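Local coordinates for protein NADH dehydrogenase, putative (Plasmodium falciparum, PDB 5JWC) that probably oxidises NADH and passes the electrons through its bound FAD to ubiquinone, as a membrane-associated type II NADH dehydrogenase that small quinolone molecules bind, at residues P384-S387 with D392-K395; K360-N365 with E370-K375; E173-P178 with K187-A192. All blocks are in the same frame, centred on the assembly; numbering follows the deposited sequence.

In the fold
Along the chain contact 3 comes first, then contact 2, then contact 1. Contact 3 belongs to the pyridine nucleotide-disulphide oxidoreductase region, where the chain enters strand 190-194, the central strand of a five-stranded parallel sheet, and borders the second subunit. Contacts 1 and 2 form one packing unit of the PfNDH2 helical insertion domain, with centres about 14 Å apart: E394 OE2 forms a salt bridge of 2.6 Å to K373 NZ, Y393 packs on K373, and L386 meets L372. Contact 3 lies on the opposite side of the chain's centre, its centre about 54 Å from that of contact 1 and about 68 Å from that of contact 2, without touching either (nearest atoms about 36 Å and about 45 Å apart).

Contact 1 (P384-S387 with D392-K395); sequences PQLS and DYEK
A single buried tyrosine-to-backbone hydrogen bond joins Y393 to L386, within the long loop between helices 376-380 and 403-416 of the PfNDH2 helical insertion domain. Y393 OH donates to L386 O over 2.6 Å. The C=O...donor angle is 125° and the hydroxyl lies in the carbonyl plane, so it uses one lone pair of the oxygen, which in turn sits at the edge of the ring and in its plane. Y393 holds CG anti to its own carbonyl carbon (chi1 -73°), and this sends the ring across the gap although the CA atoms of L386 and Y393 stay 9.1 Å apart. The leucine side chain flanks the hydroxyl, with L386 CD2 3.5 Å from Y393 OH, and also packs on L379 and I413. The acceptor closes a short 3-10 segment, whose turn is tied by S387 N to P384 O at 3.0 Å. The W391 ring meets that of Y393 edge-to-face. L386 O also takes a hydrogen bond from Q376 NE2, so two side-chain donors satisfy one buried carbonyl, and their combined pull would be expected to polarise that peptide group.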
ATOM      1  N   PRO A 384      22.140 -39.223  -3.148  1.00 33.81           N
ATOM      2  CA  PRO A 384      22.584 -37.969  -2.511  1.00 32.94           C
ATOM      3  C   PRO A 384      23.035 -38.173  -1.058  1.00 31.16           C
ATOM      4  O   PRO A 384      23.811 -37.373  -0.533  1.00 33.94           O
ATOM      5  CB  PRO A 384      21.335 -37.075  -2.579  1.00 33.42           C
ATOM      6  CG  PRO A 384      20.189 -38.030  -2.624  1.00 34.95           C
ATOM      7  CD  PRO A 384      20.696 -39.216  -3.443  1.00 31.77           C
ATOM      8  N   GLN A 385      22.559 -39.235  -0.415  1.00 31.38           N
ATOM      9  CA  GLN A 385      22.902 -39.480   0.978  1.00 33.09           C
ATOM     10  C   GLN A 385      24.394 -39.848   1.175  1.00 35.08           C
ATOM     11  O   GLN A 385      24.883 -39.846   2.295  1.00 35.63           O
ATOM     12  CB  GLN A 385      21.977 -40.552   1.585  1.00 32.71           C
ATOM     13  CG  GLN A 385      22.036 -41.928   0.954  1.00 32.18           C
ATOM     14  CD  GLN A 385      21.080 -42.084  -0.215  1.00 37.64           C
ATOM     15  OE1 GLN A 385      21.064 -41.264  -1.133  1.00 36.13           O
ATOM     16  NE2 GLN A 385      20.292 -43.153  -0.194  1.00 33.99           N
ATOM     17  N   LEU A 386      25.116 -40.114   0.091  1.00 33.39           N
ATOM     18  CA  LEU A 386      26.558 -40.372   0.164  1.00 35.42           C
ATOM     19  C   LEU A 386      27.381 -39.112   0.117  1.00 35.33           C
ATOM     20  O   LEU A 386      28.613 -39.162   0.232  1.00 39.02           O
ATOM     21  CB  LEU A 386      27.016 -41.288  -0.987  1.00 37.51           C
ATOM     22  CG  LEU A 386      26.618 -42.750  -0.888  1.00 36.92           C
ATOM     23  CD1 LEU A 386      27.061 -43.504  -2.141  1.00 37.68           C
ATOM     24  CD2 LEU A 386      27.254 -43.358   0.341  1.00 36.53           C
ATOM     25  N   SER A 387      26.713 -37.986  -0.108  1.00 33.52           N
ATOM     26  CA  SER A 387      27.396 -36.707  -0.172  1.00 36.31           C
ATOM     27  C   SER A 387      28.151 -36.433   1.125  1.00 35.57           C
ATOM     28  O   SER A 387      27.673 -36.765   2.219  1.00 33.14           O
ATOM     29  CB  SER A 387      26.394 -35.578  -0.438  1.00 36.37           C
ATOM     30  OG  SER A 387      27.027 -34.313  -0.398  1.00 33.26           O
ATOM     31  N   ASP A 392      28.973 -37.951   7.425  1.00 36.30           N
ATOM     32  CA  ASP A 392      30.293 -37.641   7.965  1.00 41.44           C
ATOM     33  C   ASP A 392      31.179 -38.886   7.886  1.00 39.21           C
ATOM     34  O   ASP A 392      31.117 -39.748   8.763  1.00 37.65           O
ATOM     35  CB  ASP A 392      30.178 -37.164   9.411  1.00 40.75           C
ATOM     36  CG  ASP A 392      31.440 -36.479   9.910  1.00 49.85           C
ATOM     37  OD1 ASP A 392      32.518 -36.646   9.294  1.00 48.93           O
ATOM     38  OD2 ASP A 392      31.345 -35.756  10.925  1.00 57.36           O
ATOM     39  N   TYR A 393      32.006 -38.967   6.847  1.00 39.81           N
ATOM     40  CA  TYR A 393      32.881 -40.126   6.656  1.00 44.72           C
ATOM     41  C   TYR A 393      33.960 -40.251   7.737  1.00 45.23           C
ATOM     42  O   TYR A 393      34.308 -41.362   8.131  1.00 49.99           O
ATOM     43  CB  TYR A 393      33.538 -40.076   5.277  1.00 44.14           C
ATOM     44  CG  TYR A 393      32.590 -40.392   4.142  1.00 43.99           C
ATOM     45  CD1 TYR A 393      32.478 -41.685   3.646  1.00 38.52           C
ATOM     46  CD2 TYR A 393      31.789 -39.399   3.584  1.00 39.30           C
ATOM     47  CE1 TYR A 393      31.617 -41.982   2.609  1.00 44.27           C
ATOM     48  CE2 TYR A 393      30.915 -39.682   2.547  1.00 38.31           C
ATOM     49  CZ  TYR A 393      30.836 -40.976   2.061  1.00 40.91           C
ATOM     50  OH  TYR A 393      29.975 -41.277   1.040  1.00 37.27           O
ATOM     51  N   GLU A 394      34.483 -39.127   8.222  1.00 47.61           N
ATOM     52  CA  GLU A 394      35.539 -39.172   9.243  1.00 48.39           C
ATOM     53  C   GLU A 394      35.023 -39.641  10.602  1.00 45.90           C
ATOM     54  O   GLU A 394      35.717 -40.365  11.308  1.00 53.45           O
ATOM     55  CB  GLU A 394      36.249 -37.820   9.379  1.00 46.90           C
ATOM     56  CG  GLU A 394      37.178 -37.462   8.206  1.00 55.55           C
ATOM     57  CD  GLU A 394      36.455 -37.273   6.877  1.00 65.51           C
ATOM     58  OE1 GLU A 394      35.662 -36.307   6.755  1.00 66.77           O
ATOM     59  OE2 GLU A 394      36.685 -38.089   5.951  1.00 65.24           O
ATOM     60  N   LYS A 395      33.808 -39.258  10.972  1.00 41.92           N
ATOM     61  CA  LYS A 395      33.271 -39.690  12.259  1.00 44.26           C
ATOM     62  C   LYS A 395      32.606 -41.066  12.201  1.00 46.81           C
ATOM     63  O   LYS A 395      32.154 -41.582  13.219  1.00 46.92           O
ATOM     64  CB  LYS A 395      32.287 -38.650  12.797  1.00 46.55           C
ATOM     65  CG  LYS A 395      32.973 -37.334  13.137  1.00 52.80           C
ATOM     66  CD  LYS A 395      32.083 -36.416  13.950  1.00 54.92           C
ATOM     67  CE  LYS A 395      32.767 -35.082  14.199  1.00 56.44           C
ATOM     68  NZ  LYS A 395      31.967 -34.243  15.131  1.00 66.78           N
TER

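Contact 2 (K360-N365 with E370-K375); sequences KILTGN and EALKLK
Apolar packing is carried by L362, whose two methyl branches touch different parts of segment 370-375. CD2 meets the aliphatic chain of K375, coming 3.8 Å from its CG, and rests 3.9 Å from A371 O; the leucine and lysine side chains run past each other in opposite directions. L362 CD1 faces the alanine methyl, 4.4 Å from A371 CB, while L362 CD2 also lies 4.0 Å from L372 CA. With CG anti to the carbonyl carbon (chi1 -66°), both branches of L362 reach the facing helix. I361 adds a looser touch, its CG2 4.3 Å from K375 CG.

The segments take in the end of helix 355-361 with the loop that follows, and most of helix 369-374, all in the PfNDH2 helical insertion domain; K375 is the N-cap residue of helix 376-380. L362 is the first residue to leave the helical backbone angles of helix 355-361, and A371 N is hydrogen-bonded to T368 OG1 just ahead of helix 369-374. Helix 403-416 lies against the pair, with F406 on L362 and Y409, L410 and I413 touching L372.

Polar contact is made mainly through one water. It accepts from T363 N and donates to A371 O over 2.8 Å, so it links the chain leaving the first helix to the last turn of the second. A third, weak bond comes from K375 NZ. The lysine is folded back by bends at chi2 (-58°) and chi4 (-87°), which bring its end across the T363 side chain at about a right angle, with NZ 3.3 Å from T363 OG1.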
ATOM      1  N   LYS A 360      30.528 -54.195  -6.280  1.00 54.10           N
ATOM      2  CA  LYS A 360      31.214 -54.338  -7.572  1.00 56.16           C
ATOM      3  C   LYS A 360      31.887 -53.038  -8.005  1.00 54.26           C
ATOM      4  O   LYS A 360      33.014 -53.054  -8.485  1.00 59.71           O
ATOM      5  CB  LYS A 360      30.231 -54.813  -8.644  1.00 58.03           C
ATOM      6  CG  LYS A 360      29.574 -56.149  -8.321  1.00 61.78           C
ATOM      7  CD  LYS A 360      28.780 -56.697  -9.501  1.00 67.17           C
ATOM      8  CE  LYS A 360      27.764 -57.737  -9.025  1.00 70.69           C
ATOM      9  NZ  LYS A 360      26.905 -58.227 -10.141  1.00 75.86           N
ATOM     10  N   ILE A 361      31.190 -51.916  -7.839  1.00 55.11           N
ATOM     11  CA  ILE A 361      31.727 -50.603  -8.192  1.00 53.88           C
ATOM     12  C   ILE A 361      33.021 -50.268  -7.427  1.00 56.80           C
ATOM     13  O   ILE A 361      33.946 -49.653  -7.967  1.00 56.56           O
ATOM     14  CB  ILE A 361      30.669 -49.498  -7.932  1.00 56.55           C
ATOM     15  CG1 ILE A 361      29.496 -49.651  -8.903  1.00 53.82           C
ATOM     16  CG2 ILE A 361      31.273 -48.110  -8.064  1.00 49.04           C
ATOM     17  CD1 ILE A 361      28.366 -48.691  -8.632  1.00 54.80           C
ATOM     18  N   LEU A 362      33.081 -50.686  -6.167  1.00 58.17           N
ATOM     19  CA  LEU A 362      34.222 -50.385  -5.302  1.00 60.42           C
ATOM     20  C   LEU A 362      35.532 -51.013  -5.794  1.00 63.22           C
ATOM     21  O   LEU A 362      35.575 -52.166  -6.228  1.00 62.75           O
ATOM     22  CB  LEU A 362      33.932 -50.806  -3.856  1.00 51.27           C
ATOM     23  CG  LEU A 362      32.815 -49.984  -3.201  1.00 56.03           C
ATOM     24  CD1 LEU A 362      32.836 -50.109  -1.677  1.00 49.90           C
ATOM     25  CD2 LEU A 362      32.870 -48.510  -3.625  1.00 51.89           C
ATOM     26  N   THR A 363      36.586 -50.204  -5.750  1.00 69.63           N
ATOM     27  CA  THR A 363      37.913 -50.574  -6.238  1.00 74.47           C
ATOM     28  C   THR A 363      38.738 -51.317  -5.178  1.00 74.80           C
ATOM     29  O   THR A 363      38.948 -50.836  -4.062  1.00 71.64           O
ATOM     30  CB  THR A 363      38.681 -49.301  -6.710  1.00 71.34           C
ATOM     31  OG1 THR A 363      38.399 -49.057  -8.093  1.00 72.97           O
ATOM     32  CG2 THR A 363      40.195 -49.445  -6.541  1.00 79.92           C
ATOM     33  N   GLY A 364      39.160 -52.522  -5.553  1.00 80.31           N
ATOM     34  CA  GLY A 364      39.932 -53.415  -4.706  1.00 76.92           C
ATOM     35  C   GLY A 364      38.974 -54.470  -4.170  1.00 82.49           C
ATOM     36  O   GLY A 364      37.829 -54.547  -4.635  1.00 82.24           O
ATOM     37  N   ASN A 365      39.429 -55.295  -3.228  1.00 84.43           N
ATOM     38  CA  ASN A 365      38.589 -56.366  -2.681  1.00 84.02           C
ATOM     39  C   ASN A 365      38.104 -56.110  -1.251  1.00 82.53           C
ATOM     40  O   ASN A 365      37.306 -56.891  -0.720  1.00 77.09           O
ATOM     41  CB  ASN A 365      39.304 -57.717  -2.744  1.00 84.38           C
ATOM     42  CG  ASN A 365      39.613 -58.152  -4.167  1.00 89.42           C
ATOM     43  OD1 ASN A 365      40.693 -57.890  -4.696  1.00 90.96           O
ATOM     44  ND2 ASN A 365      38.654 -58.829  -4.796  1.00 89.09           N
ATOM     45  N   GLU A 370      36.571 -46.059   3.639  1.00 49.96           N
ATOM     46  CA  GLU A 370      37.452 -45.240   2.820  1.00 52.97           C
ATOM     47  C   GLU A 370      37.326 -45.610   1.349  1.00 54.63           C
ATOM     48  O   GLU A 370      37.429 -44.750   0.471  1.00 55.22           O
ATOM     49  CB  GLU A 370      38.904 -45.377   3.269  1.00 56.98           C
ATOM     50  CG  GLU A 370      39.786 -44.267   2.735  1.00 59.86           C
ATOM     51  CD  GLU A 370      39.302 -42.891   3.170  1.00 67.09           C
ATOM     52  OE1 GLU A 370      39.426 -41.945   2.362  1.00 63.99           O
ATOM     53  OE2 GLU A 370      38.790 -42.758   4.310  1.00 65.84           O
ATOM     54  N   ALA A 371      37.105 -46.893   1.087  1.00 51.62           N
ATOM     55  CA  ALA A 371      36.879 -47.366  -0.271  1.00 50.90           C
ATOM     56  C   ALA A 371      35.602 -46.733  -0.828  1.00 50.17           C
ATOM     57  O   ALA A 371      35.587 -46.250  -1.955  1.00 49.78           O
ATOM     58  CB  ALA A 371      36.794 -48.885  -0.305  1.00 46.13           C
ATOM     59  N   LEU A 372      34.537 -46.747  -0.031  1.00 45.91           N
ATOM     60  CA  LEU A 372      33.281 -46.112  -0.417  1.00 47.91           C
ATOM     61  C   LEU A 372      33.498 -44.623  -0.688  1.00 49.19           C
ATOM     62  O   LEU A 372      33.026 -44.096  -1.688  1.00 48.41           O
ATOM     63  CB  LEU A 372      32.222 -46.308   0.661  1.00 42.30           C
ATOM     64  CG  LEU A 372      30.828 -45.721   0.433  1.00 43.19           C
ATOM     65  CD1 LEU A 372      30.161 -46.317  -0.811  1.00 42.50           C
ATOM     66  CD2 LEU A 372      29.956 -45.933   1.670  1.00 38.04           C
ATOM     67  N   LYS A 373      34.233 -43.950   0.191  1.00 47.14           N
ATOM     68  CA  LYS A 373      34.449 -42.513   0.034  1.00 48.74           C
ATOM     69  C   LYS A 373      35.251 -42.199  -1.226  1.00 52.34           C
ATOM     70  O   LYS A 373      35.157 -41.098  -1.768  1.00 53.26           O
ATOM     71  CB  LYS A 373      35.149 -41.928   1.264  1.00 48.77           C
ATOM     72  CG  LYS A 373      35.072 -40.416   1.338  1.00 45.37           C
ATOM     73  CD  LYS A 373      36.031 -39.848   2.374  1.00 49.62           C
ATOM     74  CE  LYS A 373      35.936 -38.327   2.409  1.00 56.00           C
ATOM     75  NZ  LYS A 373      36.928 -37.711   3.344  1.00 62.67           N
ATOM     76  N   LEU A 374      36.035 -43.165  -1.693  1.00 47.70           N
ATOM     77  CA  LEU A 374      36.811 -42.975  -2.909  1.00 51.75           C
ATOM     78  C   LEU A 374      35.932 -42.959  -4.165  1.00 52.47           C
ATOM     79  O   LEU A 374      36.303 -42.349  -5.156  1.00 54.94           O
ATOM     80  CB  LEU A 374      37.892 -44.059  -3.023  1.00 53.73           C
ATOM     81  CG  LEU A 374      39.164 -43.760  -2.216  1.00 57.64           C
ATOM     82  CD1 LEU A 374      40.139 -44.932  -2.218  1.00 59.32           C
ATOM     83  CD2 LEU A 374      39.845 -42.518  -2.767  1.00 57.03           C
ATOM     84  N   LYS A 375      34.768 -43.606  -4.123  1.00 51.35           N
ATOM     85  CA  LYS A 375      33.842 -43.591  -5.264  1.00 53.96           C
ATOM     86  C   LYS A 375      32.681 -42.637  -5.008  1.00 54.73           C
ATOM     87  O   LYS A 375      31.642 -42.675  -5.684  1.00 50.03           O
ATOM     88  CB  LYS A 375      33.299 -44.993  -5.554  1.00 53.96           C
ATOM     89  CG  LYS A 375      34.362 -46.005  -5.989  1.00 61.19           C
ATOM     90  CD  LYS A 375      35.085 -45.527  -7.242  1.00 59.98           C
ATOM     91  CE  LYS A 375      36.230 -46.452  -7.607  1.00 62.17           C
ATOM     92  NZ  LYS A 375      37.486 -46.073  -6.898  1.00 66.66           N
TER
HETATM   93  O   HOH W   1      36.961 -47.595  -4.043  1.00 56.83           O

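Contact 3 (E173-P178 with K187-A192); sequences EKCTLP and KMLHVA
K174 NZ forms a salt bridge with OE2 of E121 of the second subunit, while M188 SD of the facing segment packs along the end of the same lysine side chain, 3.9 Å from K174 NZ. The sulfur approaches the flank of the lysine more closely than its charge, since K174 CE is 3.6 Å from M188 SD. The lysine chain is fully extended, with CG anti to the backbone N (chi1 178°), and the methionine crosses it at about a right angle. The ammonium can therefore reach the neighbouring subunit while its last methylenes lean on the sulfur.

C175 supplies the other half of the contact. Its SG rests against two successive residues, 3.9 Å from M188 CB and 3.7 Å from L189 CG. CD1 and CD2 of L189 also reach C175 SG, at 3.9 Å and 4.0 Å, so the thiol lies against the branch point and both methyls of the leucine. Here the contact is van der Waals in kind, with no hydrogen bond between the two segments, and C175 and L189 are both buried.

Both segments change direction here. Residues K174 to L177 form a type I beta turn at the end of helix 158-174, closed by L177 N to K174 O at 3.3 Å, while L189 is the first residue beyond helix 182-188 to leave helical angles. The contact thus closes the helical excursion between the two helix ends just before strand 190-194 enters its parallel sheet, consistent with the Rossmann-type NADH-binding domain of this family. I222 of helix 220-223 touches both C175 and L189, I180 packs on K174 and M188, and I171 and L172 of helix 158-174 lie against L189, beside the strand that pairs with 227-232 and 292-295.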
ATOM      1  N   GLU A 173      -2.116   5.409  17.915  1.00 33.07           N
ATOM      2  CA  GLU A 173      -3.072   6.520  17.851  1.00 35.43           C
ATOM      3  C   GLU A 173      -4.139   6.377  18.941  1.00 34.89           C
ATOM      4  O   GLU A 173      -4.485   7.346  19.610  1.00 31.97           O
ATOM      5  CB  GLU A 173      -3.721   6.621  16.469  1.00 29.07           C
ATOM      6  CG  GLU A 173      -2.808   7.273  15.407  1.00 30.90           C
ATOM      7  CD  GLU A 173      -2.378   8.710  15.740  1.00 34.90           C
ATOM      8  OE1 GLU A 173      -1.336   9.164  15.200  1.00 34.97           O
ATOM      9  OE2 GLU A 173      -3.061   9.396  16.538  1.00 34.87           O
ATOM     10  N   LYS A 174      -4.636   5.161  19.137  1.00 33.77           N
ATOM     11  CA  LYS A 174      -5.649   4.919  20.153  1.00 30.55           C
ATOM     12  C   LYS A 174      -5.158   5.319  21.545  1.00 37.49           C
ATOM     13  O   LYS A 174      -5.909   5.909  22.327  1.00 37.53           O
ATOM     14  CB  LYS A 174      -6.065   3.452  20.135  1.00 38.06           C
ATOM     15  CG  LYS A 174      -7.085   3.087  21.185  1.00 40.05           C
ATOM     16  CD  LYS A 174      -7.424   1.606  21.124  1.00 48.91           C
ATOM     17  CE  LYS A 174      -8.476   1.233  22.173  1.00 61.94           C
ATOM     18  NZ  LYS A 174      -8.933  -0.185  22.053  1.00 68.19           N
ATOM     19  N   CYS A 175      -3.890   5.042  21.838  1.00 35.85           N
ATOM     20  CA  CYS A 175      -3.314   5.343  23.152  1.00 37.36           C
ATOM     21  C   CYS A 175      -2.896   6.797  23.346  1.00 40.99           C
ATOM     22  O   CYS A 175      -2.429   7.165  24.418  1.00 39.71           O
ATOM     23  CB  CYS A 175      -2.092   4.453  23.413  1.00 34.97           C
ATOM     24  SG  CYS A 175      -2.547   2.739  23.646  1.00 33.31           S
ATOM     25  N   THR A 176      -3.055   7.618  22.314  1.00 35.74           N
ATOM     26  CA  THR A 176      -2.777   9.041  22.432  1.00 36.19           C
ATOM     27  C   THR A 176      -4.071   9.785  22.845  1.00 36.50           C
ATOM     28  O   THR A 176      -4.031  10.947  23.221  1.00 35.09           O
ATOM     29  CB  THR A 176      -2.184   9.587  21.102  1.00 36.91           C
ATOM     30  OG1 THR A 176      -0.934   8.922  20.859  1.00 34.70           O
ATOM     31  CG2 THR A 176      -1.902  11.082  21.168  1.00 41.68           C
ATOM     32  N   LEU A 177      -5.207   9.095  22.797  1.00 32.23           N
ATOM     33  CA  LEU A 177      -6.489   9.691  23.189  1.00 37.74           C
ATOM     34  C   LEU A 177      -6.594   9.927  24.702  1.00 43.68           C
ATOM     35  O   LEU A 177      -5.971   9.215  25.487  1.00 41.13           O
ATOM     36  CB  LEU A 177      -7.635   8.816  22.719  1.00 32.27           C
ATOM     37  CG  LEU A 177      -7.638   8.591  21.207  1.00 36.60           C
ATOM     38  CD1 LEU A 177      -8.845   7.743  20.796  1.00 34.58           C
ATOM     39  CD2 LEU A 177      -7.605   9.932  20.458  1.00 35.84           C
ATOM     40  N   PRO A 178      -7.386  10.933  25.116  1.00 46.27           N
ATOM     41  CA  PRO A 178      -7.412  11.288  26.547  1.00 45.06           C
ATOM     42  C   PRO A 178      -8.244  10.328  27.406  1.00 44.81           C
ATOM     43  O   PRO A 178      -8.141  10.333  28.638  1.00 51.13           O
ATOM     44  CB  PRO A 178      -8.031  12.692  26.539  1.00 45.21           C
ATOM     45  CG  PRO A 178      -8.924  12.701  25.331  1.00 43.74           C
ATOM     46  CD  PRO A 178      -8.208  11.851  24.299  1.00 42.08           C
ATOM     47  N   LYS A 187      -0.933  -2.160  28.892  1.00 35.56           N
ATOM     48  CA  LYS A 187      -1.457  -3.412  28.374  1.00 37.17           C
ATOM     49  C   LYS A 187      -1.583  -3.378  26.857  1.00 37.18           C
ATOM     50  O   LYS A 187      -1.203  -4.330  26.173  1.00 32.64           O
ATOM     51  CB  LYS A 187      -2.812  -3.731  28.998  1.00 39.14           C
ATOM     52  CG  LYS A 187      -2.765  -3.970  30.507  1.00 43.63           C
ATOM     53  CD  LYS A 187      -4.052  -4.639  30.966  1.00 50.47           C
ATOM     54  CE  LYS A 187      -4.189  -4.631  32.482  1.00 57.50           C
ATOM     55  NZ  LYS A 187      -5.495  -5.230  32.907  1.00 58.51           N
ATOM     56  N   MET A 188      -2.106  -2.275  26.330  1.00 36.02           N
ATOM     57  CA  MET A 188      -2.330  -2.158  24.891  1.00 37.01           C
ATOM     58  C   MET A 188      -1.030  -2.007  24.109  1.00 31.10           C
ATOM     59  O   MET A 188      -0.949  -2.424  22.964  1.00 35.11           O
ATOM     60  CB  MET A 188      -3.244  -0.975  24.582  1.00 37.51           C
ATOM     61  CG  MET A 188      -4.717  -1.323  24.583  1.00 47.46           C
ATOM     62  SD  MET A 188      -5.722   0.136  24.203  1.00 69.90           S
ATOM     63  CE  MET A 188      -5.608   1.027  25.750  1.00 51.84           C
ATOM     64  N   LEU A 189      -0.020  -1.406  24.719  1.00 30.35           N
ATOM     65  CA  LEU A 189       1.231  -1.157  24.007  1.00 31.93           C
ATOM     66  C   LEU A 189       2.251  -2.270  24.257  1.00 31.92           C
ATOM     67  O   LEU A 189       3.452  -2.084  24.089  1.00 30.84           O
ATOM     68  CB  LEU A 189       1.790   0.212  24.413  1.00 29.83           C
ATOM     69  CG  LEU A 189       0.878   1.361  23.974  1.00 32.09           C
ATOM     70  CD1 LEU A 189       1.188   2.654  24.727  1.00 32.60           C
ATOM     71  CD2 LEU A 189       1.074   1.580  22.481  1.00 29.66           C
ATOM     72  N   HIS A 190       1.771  -3.443  24.648  1.00 31.57           N
ATOM     73  CA  HIS A 190       2.674  -4.567  24.793  1.00 31.96           C
ATOM     74  C   HIS A 190       2.624  -5.426  23.534  1.00 29.30           C
ATOM     75  O   HIS A 190       1.595  -5.991  23.203  1.00 28.74           O
ATOM     76  CB  HIS A 190       2.328  -5.408  26.031  1.00 34.73           C
ATOM     77  CG  HIS A 190       3.154  -6.650  26.143  1.00 36.31           C
ATOM     78  ND1 HIS A 190       2.601  -7.892  26.393  1.00 37.55           N
ATOM     79  CD2 HIS A 190       4.484  -6.859  25.988  1.00 37.34           C
ATOM     80  CE1 HIS A 190       3.569  -8.801  26.420  1.00 39.17           C
ATOM     81  NE2 HIS A 190       4.713  -8.197  26.174  1.00 37.55           N
ATOM     82  N   VAL A 191       3.740  -5.498  22.827  1.00 28.15           N
ATOM     83  CA  VAL A 191       3.812  -6.322  21.627  1.00 28.92           C
ATOM     84  C   VAL A 191       4.514  -7.615  22.016  1.00 28.62           C
ATOM     85  O   VAL A 191       5.566  -7.593  22.658  1.00 30.54           O
ATOM     86  CB  VAL A 191       4.567  -5.621  20.481  1.00 30.50           C
ATOM     87  CG1 VAL A 191       4.615  -6.530  19.245  1.00 29.29           C
ATOM     88  CG2 VAL A 191       3.893  -4.278  20.143  1.00 28.63           C
ATOM     89  N   ALA A 192       3.897  -8.731  21.668  1.00 28.11           N
ATOM     90  CA  ALA A 192       4.425 -10.048  21.965  1.00 33.09           C
ATOM     91  C   ALA A 192       4.659 -10.791  20.675  1.00 33.11           C
ATOM     92  O   ALA A 192       3.761 -10.862  19.826  1.00 32.05           O
ATOM     93  CB  ALA A 192       3.461 -10.828  22.852  1.00 30.40           C
TER